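PDB 5FOC: leucyl-trna synthetase from Plasmodium falciparum, which joins leucine to tRNA(Leu) using ATP as the whole enzyme; this chain is its editing domain, which probably deacylates mischarged tRNA. Local coordinates for residues 223-228 against 238-242. The protein carries 2 engineered substitutions. Numbering follows the deposited sequence.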
loop_
_atom_site.group_PDB
_atom_site.type_symbol
_atom_site.label_atom_id
_atom_site.label_comp_id
_atom_site.label_asym_id
_atom_site.label_seq_id
_atom_site.Cartn_x
_atom_site.Cartn_y
_atom_site.Cartn_z
ATOM N N PHE A 223 5.350 6.926 8.488
ATOM C CA PHE A 223 5.878 5.984 7.510
ATOM C C PHE A 223 6.421 6.618 6.241
ATOM O O PHE A 223 7.035 5.914 5.415
ATOM C CB PHE A 223 4.826 4.976 7.121
ATOM C CG PHE A 223 4.290 4.150 8.258
ATOM C CD1 PHE A 223 5.122 3.370 9.061
ATOM C CD2 PHE A 223 2.918 4.077 8.491
ATOM C CE1 PHE A 223 4.588 2.574 10.065
ATOM C CE2 PHE A 223 2.396 3.299 9.502
ATOM C CZ PHE A 223 3.207 2.538 10.277
ATOM N N VAL A 224 6.164 7.922 6.073
ATOM C CA VAL A 224 6.594 8.628 4.880
ATOM C C VAL A 224 8.114 8.581 4.808
ATOM O O VAL A 224 8.806 8.866 5.766
ATOM C CB VAL A 224 6.026 10.060 4.805
ATOM C CG1 VAL A 224 6.608 10.853 3.651
ATOM C CG2 VAL A 224 4.506 9.949 4.599
ATOM N N GLY A 225 8.597 8.139 3.658
ATOM C CA GLY A 225 10.070 8.010 3.411
ATOM C C GLY A 225 10.619 6.592 3.564
ATOM O O GLY A 225 11.724 6.286 3.097
ATOM N N LEU A 226 9.895 5.693 4.247
ATOM C CA LEU A 226 10.266 4.298 4.290
ATOM C C LEU A 226 10.383 3.729 2.897
ATOM O O LEU A 226 9.577 4.029 1.999
ATOM C CB LEU A 226 9.263 3.423 5.036
ATOM C CG LEU A 226 9.233 3.331 6.537
ATOM C CD1 LEU A 226 8.186 2.304 6.971
ATOM C CD2 LEU A 226 10.582 2.868 7.033
ATOM N N GLU A 227 11.350 2.851 2.726
ATOM C CA GLU A 227 11.565 2.197 1.444
ATOM C C GLU A 227 10.761 0.898 1.443
ATOM O O GLU A 227 10.810 0.109 2.385
ATOM C CB GLU A 227 13.114 1.962 1.254
ATOM C CG GLU A 227 13.413 1.415 -0.135
ATOM C CD GLU A 227 14.882 1.036 -0.338
ATOM O OE1 GLU A 227 15.515 0.729 0.670
ATOM O OE2 GLU A 227 15.337 1.005 -1.486
ATOM N N THR A 228 9.959 0.722 0.372
ATOM C CA THR A 228 9.193 -0.524 0.161
ATOM C C THR A 228 9.492 -1.154 -1.212
ATOM O O THR A 228 10.083 -0.514 -2.101
ATOM C CB THR A 228 7.659 -0.290 0.337
ATOM O OG1 THR A 228 7.221 0.537 -0.719
ATOM C CG2 THR A 228 7.359 0.341 1.709
ATOM N N LEU A 238 10.741 1.769 -3.548
ATOM C CA LEU A 238 9.460 2.430 -3.634
ATOM C C LEU A 238 9.163 3.160 -2.345
ATOM O O LEU A 238 8.601 2.595 -1.378
ATOM C CB LEU A 238 8.395 1.362 -3.900
ATOM C CG LEU A 238 8.699 0.337 -4.961
ATOM C CD1 LEU A 238 7.492 -0.638 -5.144
ATOM C CD2 LEU A 238 9.004 0.993 -6.268
ATOM N N TYR A 239 9.561 4.412 -2.290
ATOM C CA TYR A 239 9.446 5.155 -1.060
ATOM C C TYR A 239 7.971 5.396 -0.796
ATOM O O TYR A 239 7.194 5.608 -1.764
ATOM C CB TYR A 239 10.234 6.455 -1.131
ATOM C CG TYR A 239 11.705 6.171 -1.398
ATOM C CD1 TYR A 239 12.472 5.495 -0.481
ATOM C CD2 TYR A 239 12.261 6.508 -2.612
ATOM C CE1 TYR A 239 13.816 5.216 -0.780
ATOM C CE2 TYR A 239 13.616 6.258 -2.890
ATOM C CZ TYR A 239 14.335 5.570 -1.974
ATOM O OH TYR A 239 15.684 5.324 -2.269
ATOM N N ILE A 240 7.656 5.469 0.486
ATOM C CA ILE A 240 6.286 5.865 0.901
ATOM C C ILE A 240 6.153 7.377 0.775
ATOM O O ILE A 240 6.914 8.136 1.402
ATOM C CB ILE A 240 5.912 5.386 2.288
ATOM C CG1 ILE A 240 5.906 3.882 2.305
ATOM C CG2 ILE A 240 4.517 5.901 2.681
ATOM C CD1 ILE A 240 5.621 3.196 3.613
ATOM N N LEU A 241 5.123 7.844 0.044
ATOM C CA LEU A 241 4.838 9.236 -0.131
ATOM C C LEU A 241 3.421 9.589 0.343
ATOM O O LEU A 241 2.585 8.709 0.324
ATOM C CB LEU A 241 4.956 9.628 -1.592
ATOM C CG LEU A 241 6.280 9.494 -2.345
ATOM C CD1 LEU A 241 6.100 9.992 -3.761
ATOM C CD2 LEU A 241 7.335 10.313 -1.642
ATOM N N PRO A 242 3.202 10.825 0.758
ATOM C CA PRO A 242 1.876 11.218 1.259
ATOM C C PRO A 242 0.889 11.602 0.158
ATOM O O PRO A 242 1.204 12.364 -0.724
ATOM C CB PRO A 242 2.187 12.405 2.141
ATOM C CG PRO A 242 3.342 13.058 1.450
ATOM C CD PRO A 242 4.189 11.914 0.946
#
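Ile240 points its side chain at the type II turn Phe223–Leu226 and at Thr228, and buries more surface than any other residue here. Ile240 CB lies 3.4 Å from Phe223 O, while CG1, anti to the carbonyl carbon (chi1 -63°), carries Ile240 CD1 to Thr228 CG2 at 3.8 Å and to the CB atoms of Phe223 and Leu226. The Ile240 backbone is gripped as well: Ile240 N donates to Leu226 O (2.8 Å), and Ile240 O accepts Gly225 N in the carbonyl plane, on a lone pair. At the other end Thr228 and Leu238 form an antiparallel hydrogen-bonded pair. Leu238 O takes two donors from one residue, Thr228 OG1 at 2.6 Å, in plane, and Thr228 N at 2.9 Å, from 54° above that plane. Leu238 in turn lays CB and CG against Thr228 O. On the opposite face, Glu227 CB and CG lie against Tyr239 CE1, Glu227 CG at 3.9 Å, the two side chains crossing at a slant. Strands 227-229 and 238-242 form a beta hairpin of the editing domain, the turn leading into the first. Strand 138-141 pairs with 238-242, and its Thr139 OG1 bonds Thr228 OG1; helix 18-35 packs on Phe223 and Leu226, helix 263-274 on Leu241.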